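Local coordinates for protein cellulase CEL9M (Clostridium cellulolyticum, PDB 1IA6) that probably hydrolyses internal beta-1,4-glucosidic linkages in cellulose, lichenin and cereal beta-D-glucans, as a family 9 glycoside hydrolase, at residues L155-Y166 / C180-G191; K288-K299 / S328-Y339. One frame throughout, in Å; residues are numbered along the deposited sequence.

Both contacts belong to the alpha-barrel catalytic module of family 9, on opposite sides of the chain's centre, with about 34 Å between their own centres and about 20 Å between nearest atoms. Contact 1 pairs two antiparallel helices that follow one another in sequence; contact 2 ties the C-terminal part of helix 274-289 and the loop that follows to helix 327-341. Their chemistry differs: the first is a buried apolar seam with one hydroxyl bond, the second a partly buried junction rich in polar bonds. Neither supplies a metal ligand or either predicted catalytic residue (D401, E410); the calcium ion is about 11 Å from the side chain of L155, the nickel ion about 9 Å from that of Y339.

Contact 1. Residues L155-Y166 / C180-G191; sequences LSETSAALTLMY and CLNAAKELYAMG
An antiparallel helical hairpin of the family 9 alpha-barrel brings L162 and L187 together between helices 152-169 and 174-193, whose short segments cross at -157° with axes 7.8 Å apart. The packing is knobs-into-holes: L162 enters the hole made by C180, A183, A184 and L187, and L187 enters the one made by L155, T158, S159 and L162. The two leucines meet at about a right angle through one methyl each, L162 CD1 lying 3.6 Å from L187 CD1. The other branch of L187, CD2, turns to L155 CD2, while L155 CD1 reaches the start of the M190 side chain at CB, 3.8 Å away.

At the middle the backbones draw close, with S159 CA only 4.2 Å from A184 CA, a spacing that the small side chains permit. S159 OG, set opposite the backbone N (chi1 176°), donates to A184 O at 2.7 Å. It comes from above the carbonyl plane, and Y188 N, the regular helix donor, reaches the same oxygen from the other face, so two bonds grip it. The methyl of A184 also presses on T163, CB to OG1 3.3 Å.

Where the chain turns toward the hairpin's connection, L181 CD2 stands almost exactly over the centre of the Y166 ring, 3.9 Å from its centroid, a CH-pi contact, and C180 SG packs against M165 CG.

Around the pair, helix 91-107 touches T158, M165 and A183 through F105, K99, T102 and L106. Helix 64-80 packs against A161 and L164, and helix 210-224, which carries the calcium ligands D211 and D212, lies against S156 and A160.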
loop_
_atom_site.group_PDB
_atom_site.type_symbol
_atom_site.label_atom_id
_atom_site.label_comp_id
_atom_site.label_asym_id
_atom_site.label_seq_id
_atom_site.Cartn_x
_atom_site.Cartn_y
_atom_site.Cartn_z
ATOM N N LEU A 155 2.050 -12.313 -7.287
ATOM C CA LEU A 155 2.878 -13.264 -6.559
ATOM C C LEU A 155 4.158 -12.617 -6.048
ATOM O O LEU A 155 4.597 -12.899 -4.934
ATOM C CB LEU A 155 3.223 -14.456 -7.462
ATOM C CG LEU A 155 2.062 -15.402 -7.772
ATOM C CD1 LEU A 155 2.458 -16.392 -8.864
ATOM C CD2 LEU A 155 1.664 -16.135 -6.498
ATOM N N SER A 156 4.745 -11.738 -6.857
ATOM C CA SER A 156 5.982 -11.072 -6.479
ATOM C C SER A 156 5.790 -10.050 -5.370
ATOM O O SER A 156 6.613 -9.964 -4.464
ATOM C CB SER A 156 6.627 -10.404 -7.699
ATOM O OG SER A 156 7.061 -11.383 -8.627
ATOM N N GLU A 157 4.714 -9.271 -5.429
ATOM C CA GLU A 157 4.488 -8.292 -4.375
ATOM C C GLU A 157 4.212 -9.012 -3.058
ATOM O O GLU A 157 4.647 -8.568 -1.996
ATOM C CB GLU A 157 3.325 -7.361 -4.725
ATOM C CG GLU A 157 3.665 -6.323 -5.797
ATOM C CD GLU A 157 4.932 -5.542 -5.488
ATOM O OE1 GLU A 157 5.152 -5.192 -4.312
ATOM O OE2 GLU A 157 5.707 -5.264 -6.425
ATOM N N THR A 158 3.496 -10.130 -3.132
ATOM C CA THR A 158 3.178 -10.906 -1.938
ATOM C C THR A 158 4.471 -11.508 -1.396
ATOM O O THR A 158 4.699 -11.530 -0.190
ATOM C CB THR A 158 2.161 -12.022 -2.262
ATOM O OG1 THR A 158 1.000 -11.433 -2.861
ATOM C CG2 THR A 158 1.741 -12.755 -0.997
ATOM N N SER A 159 5.325 -11.979 -2.298
ATOM C CA SER A 159 6.610 -12.549 -1.905
ATOM C C SER A 159 7.434 -11.491 -1.168
ATOM O O SER A 159 8.008 -11.759 -0.110
ATOM C CB SER A 159 7.372 -13.035 -3.143
ATOM O OG SER A 159 8.668 -13.508 -2.808
ATOM N N ALA A 160 7.490 -10.285 -1.729
ATOM C CA ALA A 160 8.258 -9.204 -1.117
ATOM C C ALA A 160 7.711 -8.870 0.263
ATOM O O ALA A 160 8.473 -8.641 1.196
ATOM C CB ALA A 160 8.231 -7.961 -2.011
ATOM N N ALA A 161 6.389 -8.841 0.389
ATOM C CA ALA A 161 5.765 -8.538 1.673
ATOM C C ALA A 161 6.146 -9.593 2.708
ATOM O O ALA A 161 6.379 -9.271 3.874
ATOM C CB ALA A 161 4.243 -8.487 1.517
ATOM N N LEU A 162 6.201 -10.852 2.277
ATOM C CA LEU A 162 6.543 -11.959 3.169
ATOM C C LEU A 162 8.024 -11.956 3.545
ATOM O O LEU A 162 8.380 -12.272 4.682
ATOM C CB LEU A 162 6.162 -13.294 2.524
ATOM C CG LEU A 162 4.655 -13.575 2.468
ATOM C CD1 LEU A 162 4.382 -14.776 1.571
ATOM C CD2 LEU A 162 4.125 -13.813 3.882
ATOM N N THR A 163 8.884 -11.601 2.597
ATOM C CA THR A 163 10.318 -11.544 2.875
ATOM C C THR A 163 10.585 -10.397 3.843
ATOM O O THR A 163 11.396 -10.517 4.759
ATOM C CB THR A 163 11.133 -11.311 1.595
ATOM O OG1 THR A 163 10.895 -12.389 0.684
ATOM C CG2 THR A 163 12.634 -11.245 1.915
ATOM N N LEU A 164 9.902 -9.277 3.637
ATOM C CA LEU A 164 10.084 -8.139 4.529
ATOM C C LEU A 164 9.601 -8.502 5.929
ATOM O O LEU A 164 10.171 -8.052 6.922
ATOM C CB LEU A 164 9.348 -6.912 3.987
ATOM C CG LEU A 164 10.187 -6.159 2.950
ATOM C CD1 LEU A 164 9.312 -5.266 2.072
ATOM C CD2 LEU A 164 11.244 -5.349 3.681
ATOM N N MET A 165 8.563 -9.330 6.019
ATOM C CA MET A 165 8.076 -9.734 7.334
ATOM C C MET A 165 9.153 -10.591 8.005
ATOM O O MET A 165 9.396 -10.469 9.207
ATOM C CB MET A 165 6.764 -10.519 7.225
ATOM C CG MET A 165 6.116 -10.784 8.581
ATOM S SD MET A 165 5.819 -9.243 9.491
ATOM C CE MET A 165 4.583 -9.760 10.674
ATOM N N TYR A 166 9.802 -11.458 7.230
ATOM C CA TYR A 166 10.869 -12.286 7.785
ATOM C C TYR A 166 11.930 -11.355 8.373
ATOM O O TYR A 166 12.378 -11.542 9.503
ATOM C CB TYR A 166 11.504 -13.156 6.695
ATOM C CG TYR A 166 12.883 -13.678 7.052
ATOM C CD1 TYR A 166 13.046 -14.703 7.986
ATOM C CD2 TYR A 166 14.029 -13.117 6.481
ATOM C CE1 TYR A 166 14.322 -15.156 8.347
ATOM C CE2 TYR A 166 15.310 -13.562 6.834
ATOM C CZ TYR A 166 15.445 -14.581 7.770
ATOM O OH TYR A 166 16.699 -15.016 8.142
ATOM N N CYS A 180 7.366 -17.379 6.802
ATOM C CA CYS A 180 7.124 -16.326 5.818
ATOM C C CYS A 180 8.146 -16.376 4.689
ATOM O O CYS A 180 7.784 -16.257 3.520
ATOM C CB CYS A 180 7.167 -14.950 6.482
ATOM S SG CYS A 180 5.706 -14.585 7.479
ATOM N N LEU A 181 9.421 -16.551 5.034
ATOM C CA LEU A 181 10.473 -16.613 4.022
ATOM C C LEU A 181 10.299 -17.830 3.110
ATOM O O LEU A 181 10.481 -17.731 1.895
ATOM C CB LEU A 181 11.860 -16.654 4.677
ATOM C CG LEU A 181 13.057 -16.620 3.715
ATOM C CD1 LEU A 181 13.048 -15.313 2.928
ATOM C CD2 LEU A 181 14.358 -16.752 4.500
ATOM N N ASN A 182 9.960 -18.983 3.685
ATOM C CA ASN A 182 9.770 -20.174 2.863
ATOM C C ASN A 182 8.627 -19.952 1.874
ATOM O O ASN A 182 8.724 -20.343 0.710
ATOM C CB ASN A 182 9.484 -21.405 3.728
ATOM C CG ASN A 182 10.715 -21.888 4.476
ATOM O OD1 ASN A 182 11.842 -21.668 4.035
ATOM N ND2 ASN A 182 10.503 -22.568 5.599
ATOM N N ALA A 183 7.549 -19.324 2.330
ATOM C CA ALA A 183 6.417 -19.052 1.444
ATOM C C ALA A 183 6.841 -18.046 0.380
ATOM O O ALA A 183 6.478 -18.175 -0.787
ATOM C CB ALA A 183 5.234 -18.502 2.239
ATOM N N ALA A 184 7.622 -17.049 0.789
ATOM C CA ALA A 184 8.095 -16.021 -0.134
ATOM C C ALA A 184 8.918 -16.633 -1.266
ATOM O O ALA A 184 8.814 -16.213 -2.418
ATOM C CB ALA A 184 8.929 -14.989 0.616
ATOM N N LYS A 185 9.739 -17.625 -0.933
ATOM C CA LYS A 185 10.570 -18.282 -1.934
ATOM C C LYS A 185 9.713 -19.031 -2.937
ATOM O O LYS A 185 9.992 -19.020 -4.136
ATOM C CB LYS A 185 11.538 -19.266 -1.273
ATOM C CG LYS A 185 12.676 -18.618 -0.511
ATOM C CD LYS A 185 13.532 -19.680 0.163
ATOM C CE LYS A 185 14.697 -19.068 0.920
ATOM N NZ LYS A 185 15.501 -20.118 1.615
ATOM N N GLU A 186 8.666 -19.680 -2.440
ATOM C CA GLU A 186 7.776 -20.451 -3.303
ATOM C C GLU A 186 6.926 -19.578 -4.218
ATOM O O GLU A 186 6.728 -19.910 -5.385
ATOM C CB GLU A 186 6.870 -21.348 -2.460
ATOM C CG GLU A 186 7.630 -22.283 -1.534
ATOM C CD GLU A 186 6.714 -23.233 -0.789
ATOM O OE1 GLU A 186 5.595 -22.815 -0.421
ATOM O OE2 GLU A 186 7.118 -24.391 -0.560
ATOM N N LEU A 187 6.420 -18.466 -3.696
ATOM C CA LEU A 187 5.593 -17.576 -4.504
ATOM C C LEU A 187 6.431 -16.937 -5.609
ATOM O O LEU A 187 5.961 -16.744 -6.731
ATOM C CB LEU A 187 4.957 -16.493 -3.625
ATOM C CG LEU A 187 3.967 -16.978 -2.561
ATOM C CD1 LEU A 187 3.436 -15.780 -1.785
ATOM C CD2 LEU A 187 2.817 -17.733 -3.208
ATOM N N TYR A 188 7.680 -16.616 -5.285
ATOM C CA TYR A 188 8.590 -16.024 -6.261
ATOM C C TYR A 188 8.844 -17.052 -7.361
ATOM O O TYR A 188 8.820 -16.726 -8.546
ATOM C CB TYR A 188 9.913 -15.645 -5.594
ATOM C CG TYR A 188 10.982 -15.197 -6.566
ATOM C CD1 TYR A 188 10.949 -13.923 -7.135
ATOM C CD2 TYR A 188 12.026 -16.049 -6.914
ATOM C CE1 TYR A 188 11.940 -13.508 -8.028
ATOM C CE2 TYR A 188 13.018 -15.649 -7.805
ATOM C CZ TYR A 188 12.970 -14.380 -8.357
ATOM O OH TYR A 188 13.951 -13.986 -9.233
ATOM N N ALA A 189 9.080 -18.298 -6.953
ATOM C CA ALA A 189 9.330 -19.384 -7.896
ATOM C C ALA A 189 8.157 -19.522 -8.861
ATOM O O ALA A 189 8.350 -19.668 -10.070
ATOM C CB ALA A 189 9.551 -20.691 -7.141
ATOM N N MET A 190 6.941 -19.488 -8.322
ATOM C CA MET A 190 5.737 -19.586 -9.145
ATOM C C MET A 190 5.692 -18.431 -10.138
ATOM O O MET A 190 5.371 -18.615 -11.314
ATOM C CB MET A 190 4.479 -19.519 -8.276
ATOM C CG MET A 190 4.219 -20.737 -7.409
ATOM S SD MET A 190 2.801 -20.446 -6.312
ATOM C CE MET A 190 1.489 -20.220 -7.503
ATOM N N GLY A 191 6.008 -17.238 -9.644
ATOM C CA GLY A 191 5.980 -16.052 -10.479
ATOM C C GLY A 191 6.930 -16.060 -11.658
ATOM O O GLY A 191 6.598 -15.539 -12.723
#

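Contact 2. Residues K288-K299 / S328-Y339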
loop_
_atom_site.group_PDB
_atom_site.type_symbol
_atom_site.label_atom_id
_atom_site.label_comp_id
_atom_site.label_asym_id
_atom_site.label_seq_id
_atom_site.Cartn_x
_atom_site.Cartn_y
_atom_site.Cartn_z
ATOM N N LYS A 288 10.963 16.926 -10.172
ATOM C CA LYS A 288 11.364 18.255 -9.722
ATOM C C LYS A 288 10.871 19.387 -10.615
ATOM O O LYS A 288 10.490 20.451 -10.121
ATOM C CB LYS A 288 12.889 18.362 -9.643
ATOM C CG LYS A 288 13.549 17.593 -8.521
ATOM C CD LYS A 288 15.058 17.775 -8.608
ATOM C CE LYS A 288 15.782 17.013 -7.520
ATOM N NZ LYS A 288 17.252 17.216 -7.628
ATOM N N THR A 289 10.871 19.160 -11.924
ATOM C CA THR A 289 10.494 20.218 -12.859
ATOM C C THR A 289 9.456 19.922 -13.939
ATOM O O THR A 289 8.850 20.847 -14.480
ATOM C CB THR A 289 11.750 20.742 -13.574
ATOM O OG1 THR A 289 12.365 19.665 -14.294
ATOM C CG2 THR A 289 12.748 21.291 -12.569
ATOM N N GLN A 290 9.250 18.652 -14.264
ATOM C CA GLN A 290 8.304 18.290 -15.314
ATOM C C GLN A 290 6.890 18.025 -14.816
ATOM O O GLN A 290 5.915 18.332 -15.503
ATOM C CB GLN A 290 8.815 17.062 -16.071
ATOM C CG GLN A 290 10.192 17.247 -16.689
ATOM C CD GLN A 290 10.175 18.186 -17.872
ATOM O OE1 GLN A 290 9.591 17.880 -18.912
ATOM N NE2 GLN A 290 10.813 19.340 -17.721
ATOM N N VAL A 291 6.774 17.451 -13.627
ATOM C CA VAL A 291 5.460 17.155 -13.077
ATOM C C VAL A 291 4.742 18.440 -12.682
ATOM O O VAL A 291 5.310 19.312 -12.025
ATOM C CB VAL A 291 5.574 16.225 -11.860
ATOM C CG1 VAL A 291 4.206 16.005 -11.237
ATOM C CG2 VAL A 291 6.167 14.898 -12.295
ATOM N N THR A 292 3.486 18.548 -13.099
ATOM C CA THR A 292 2.675 19.721 -12.807
ATOM C C THR A 292 2.674 20.061 -11.325
ATOM O O THR A 292 2.573 19.179 -10.475
ATOM C CB THR A 292 1.211 19.505 -13.243
ATOM O OG1 THR A 292 1.165 19.215 -14.644
ATOM C CG2 THR A 292 0.378 20.753 -12.961
ATOM N N THR A 293 2.793 21.349 -11.029
ATOM C CA THR A 293 2.773 21.828 -9.655
ATOM C C THR A 293 1.595 22.790 -9.523
ATOM O O THR A 293 1.471 23.734 -10.299
ATOM C CB THR A 293 4.066 22.583 -9.299
ATOM O OG1 THR A 293 5.198 21.740 -9.557
ATOM C CG2 THR A 293 4.056 22.984 -7.821
ATOM N N THR A 294 0.726 22.543 -8.553
ATOM C CA THR A 294 -0.426 23.413 -8.347
ATOM C C THR A 294 0.056 24.727 -7.738
ATOM O O THR A 294 1.174 24.810 -7.228
ATOM C CB THR A 294 -1.431 22.782 -7.373
ATOM O OG1 THR A 294 -0.857 22.754 -6.061
ATOM C CG2 THR A 294 -1.772 21.357 -7.801
ATOM N N PRO A 295 -0.779 25.778 -7.791
ATOM C CA PRO A 295 -0.370 27.061 -7.214
ATOM C C PRO A 295 -0.002 26.860 -5.746
ATOM O O PRO A 295 0.880 27.531 -5.215
ATOM C CB PRO A 295 -1.617 27.922 -7.383
ATOM C CG PRO A 295 -2.196 27.406 -8.658
ATOM C CD PRO A 295 -2.076 25.905 -8.480
ATOM N N GLY A 296 -0.683 25.911 -5.105
ATOM C CA GLY A 296 -0.434 25.622 -3.703
ATOM C C GLY A 296 0.843 24.852 -3.409
ATOM O O GLY A 296 1.201 24.675 -2.247
ATOM N N GLY A 297 1.526 24.377 -4.448
ATOM C CA GLY A 297 2.772 23.656 -4.237
ATOM C C GLY A 297 2.713 22.140 -4.322
ATOM O O GLY A 297 3.728 21.465 -4.139
ATOM N N LEU A 298 1.536 21.596 -4.602
ATOM C CA LEU A 298 1.375 20.147 -4.702
ATOM C C LEU A 298 1.816 19.608 -6.059
ATOM O O LEU A 298 1.478 20.177 -7.094
ATOM C CB LEU A 298 -0.094 19.766 -4.482
ATOM C CG LEU A 298 -0.510 18.322 -4.784
ATOM C CD1 LEU A 298 0.149 17.373 -3.788
ATOM C CD2 LEU A 298 -2.029 18.201 -4.701
ATOM N N LYS A 299 2.580 18.520 -6.049
ATOM C CA LYS A 299 3.000 17.882 -7.292
ATOM C C LYS A 299 1.786 17.059 -7.708
ATOM O O LYS A 299 1.378 16.133 -7.002
ATOM C CB LYS A 299 4.210 16.976 -7.055
ATOM C CG LYS A 299 5.498 17.736 -6.794
ATOM C CD LYS A 299 5.930 18.495 -8.037
ATOM C CE LYS A 299 7.187 19.308 -7.790
ATOM N NZ LYS A 299 7.590 20.042 -9.023
ATOM N N SER A 328 17.622 19.121 -2.093
ATOM C CA SER A 328 16.545 19.452 -3.022
ATOM C C SER A 328 15.438 18.406 -2.906
ATOM O O SER A 328 14.260 18.718 -3.072
ATOM C CB SER A 328 17.061 19.511 -4.462
ATOM O OG SER A 328 17.403 18.224 -4.948
ATOM N N LEU A 329 15.822 17.168 -2.611
ATOM C CA LEU A 329 14.856 16.083 -2.463
ATOM C C LEU A 329 14.146 16.187 -1.119
ATOM O O LEU A 329 12.940 15.959 -1.026
ATOM C CB LEU A 329 15.554 14.724 -2.583
ATOM C CG LEU A 329 16.176 14.416 -3.949
ATOM C CD1 LEU A 329 16.914 13.085 -3.897
ATOM C CD2 LEU A 329 15.086 14.379 -5.008
ATOM N N LEU A 330 14.895 16.535 -0.078
ATOM C CA LEU A 330 14.319 16.680 1.251
ATOM C C LEU A 330 13.315 17.826 1.279
ATOM O O LEU A 330 12.267 17.722 1.913
ATOM C CB LEU A 330 15.418 16.925 2.290
ATOM C CG LEU A 330 16.305 15.715 2.596
ATOM C CD1 LEU A 330 17.462 16.133 3.487
ATOM C CD2 LEU A 330 15.471 14.628 3.261
ATOM N N ASP A 331 13.630 18.918 0.587
ATOM C CA ASP A 331 12.724 20.059 0.555
ATOM C C ASP A 331 11.452 19.724 -0.212
ATOM O O ASP A 331 10.356 20.107 0.194
ATOM C CB ASP A 331 13.393 21.277 -0.087
ATOM C CG ASP A 331 14.556 21.804 0.729
ATOM O OD1 ASP A 331 14.486 21.751 1.976
ATOM O OD2 ASP A 331 15.537 22.284 0.121
ATOM N N LEU A 332 11.595 19.009 -1.321
ATOM C CA LEU A 332 10.435 18.645 -2.127
ATOM C C LEU A 332 9.536 17.720 -1.321
ATOM O O LEU A 332 8.327 17.943 -1.221
ATOM C CB LEU A 332 10.877 17.953 -3.425
ATOM C CG LEU A 332 9.827 17.716 -4.521
ATOM C CD1 LEU A 332 10.528 17.331 -5.813
ATOM C CD2 LEU A 332 8.851 16.631 -4.104
ATOM N N ALA A 333 10.133 16.682 -0.743
ATOM C CA ALA A 333 9.389 15.711 0.052
ATOM C C ALA A 333 8.668 16.372 1.220
ATOM O O ALA A 333 7.503 16.074 1.491
ATOM C CB ALA A 333 10.335 14.624 0.570
ATOM N N LYS A 334 9.361 17.273 1.909
ATOM C CA LYS A 334 8.772 17.958 3.049
ATOM C C LYS A 334 7.581 18.816 2.645
ATOM O O LYS A 334 6.601 18.894 3.376
ATOM C CB LYS A 334 9.811 18.830 3.757
ATOM C CG LYS A 334 9.324 19.369 5.093
ATOM C CD LYS A 334 10.398 20.188 5.793
ATOM C CE LYS A 334 9.994 20.520 7.222
ATOM N NZ LYS A 334 8.768 21.357 7.290
ATOM N N LYS A 335 7.660 19.457 1.484
ATOM C CA LYS A 335 6.559 20.296 1.026
ATOM C C LYS A 335 5.310 19.469 0.727
ATOM O O LYS A 335 4.193 19.897 1.016
ATOM C CB LYS A 335 6.969 21.095 -0.212
ATOM C CG LYS A 335 7.986 22.193 0.081
ATOM C CD LYS A 335 8.241 23.062 -1.143
ATOM C CE LYS A 335 9.215 24.190 -0.832
ATOM N NZ LYS A 335 9.427 25.071 -2.018
ATOM N N GLN A 336 5.497 18.282 0.159
ATOM C CA GLN A 336 4.360 17.423 -0.158
ATOM C C GLN A 336 3.692 16.933 1.118
ATOM O O GLN A 336 2.466 16.929 1.225
ATOM C CB GLN A 336 4.807 16.228 -1.000
ATOM C CG GLN A 336 5.498 16.636 -2.284
ATOM C CD GLN A 336 4.716 17.693 -3.041
ATOM O OE1 GLN A 336 3.627 17.431 -3.560
ATOM N NE2 GLN A 336 5.261 18.901 -3.093
ATOM N N VAL A 337 4.502 16.520 2.087
ATOM C CA VAL A 337 3.964 16.040 3.351
ATOM C C VAL A 337 3.228 17.154 4.083
ATOM O O VAL A 337 2.105 16.962 4.554
ATOM C CB VAL A 337 5.077 15.511 4.277
ATOM C CG1 VAL A 337 4.491 15.137 5.627
ATOM C CG2 VAL A 337 5.746 14.305 3.646
ATOM N N ASP A 338 3.858 18.321 4.180
ATOM C CA ASP A 338 3.236 19.443 4.875
ATOM C C ASP A 338 1.937 19.877 4.207
ATOM O O ASP A 338 1.009 20.323 4.880
ATOM C CB ASP A 338 4.208 20.625 4.969
ATOM C CG ASP A 338 5.387 20.333 5.885
ATOM O OD1 ASP A 338 5.332 19.326 6.622
ATOM O OD2 ASP A 338 6.362 21.110 5.876
ATOM N N TYR A 339 1.868 19.737 2.886
ATOM C CA TYR A 339 0.660 20.096 2.148
ATOM C C TYR A 339 -0.473 19.175 2.593
ATOM O O TYR A 339 -1.587 19.624 2.869
ATOM C CB TYR A 339 0.905 19.958 0.641
ATOM C CG TYR A 339 -0.271 20.358 -0.226
ATOM C CD1 TYR A 339 -1.382 19.523 -0.358
ATOM C CD2 TYR A 339 -0.272 21.569 -0.919
ATOM C CE1 TYR A 339 -2.464 19.883 -1.160
ATOM C CE2 TYR A 339 -1.351 21.940 -1.726
ATOM C CZ TYR A 339 -2.443 21.092 -1.842
ATOM O OH TYR A 339 -3.511 21.445 -2.637
#
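Q336 clasps the backbone of G297 and K299 with both ends of its side-chain amide. Its chain is bent at CB-CG (chi2 -48°), which swings the amide out toward the loop. NE2 then donates to G297 O at 3.2 Å, nearly straight at 167° and close to the plane of the Q336 amide, while OE1 accepts from K299 N at 2.9 Å. The pair of bonds fixes the amide's rotation, and L298 CD1 rests 3.5 Å from Q336 OE1.

A turn of helix further on, Y339 CG lies anti to the backbone N (chi1 -178°), which carries the ring out to the loop. There L298 CB lies over one face of the ring, toward the rim, in a CH-pi contact 3.8 Å from the centroid; G296 O meets the ring's edge in its plane. The loop contains a type I beta turn from T294 to G297, closed by G297 N to T294 O and joined to the helical barrel by D397, which bonds to Y339 OH, T294 OG1 and G296 N.

At the other end K288 runs fully extended beyond CG, carrying NZ to S328 OG at 2.9 Å, an oxygen also bonded to D326. The K288 chain crosses that of L329 at about a right angle, K288 CE 3.7 Å from L329 CD2. K299 bends once at CB-CG and then runs straight, carrying NZ to K288 O, T293 OG1 and W287 O.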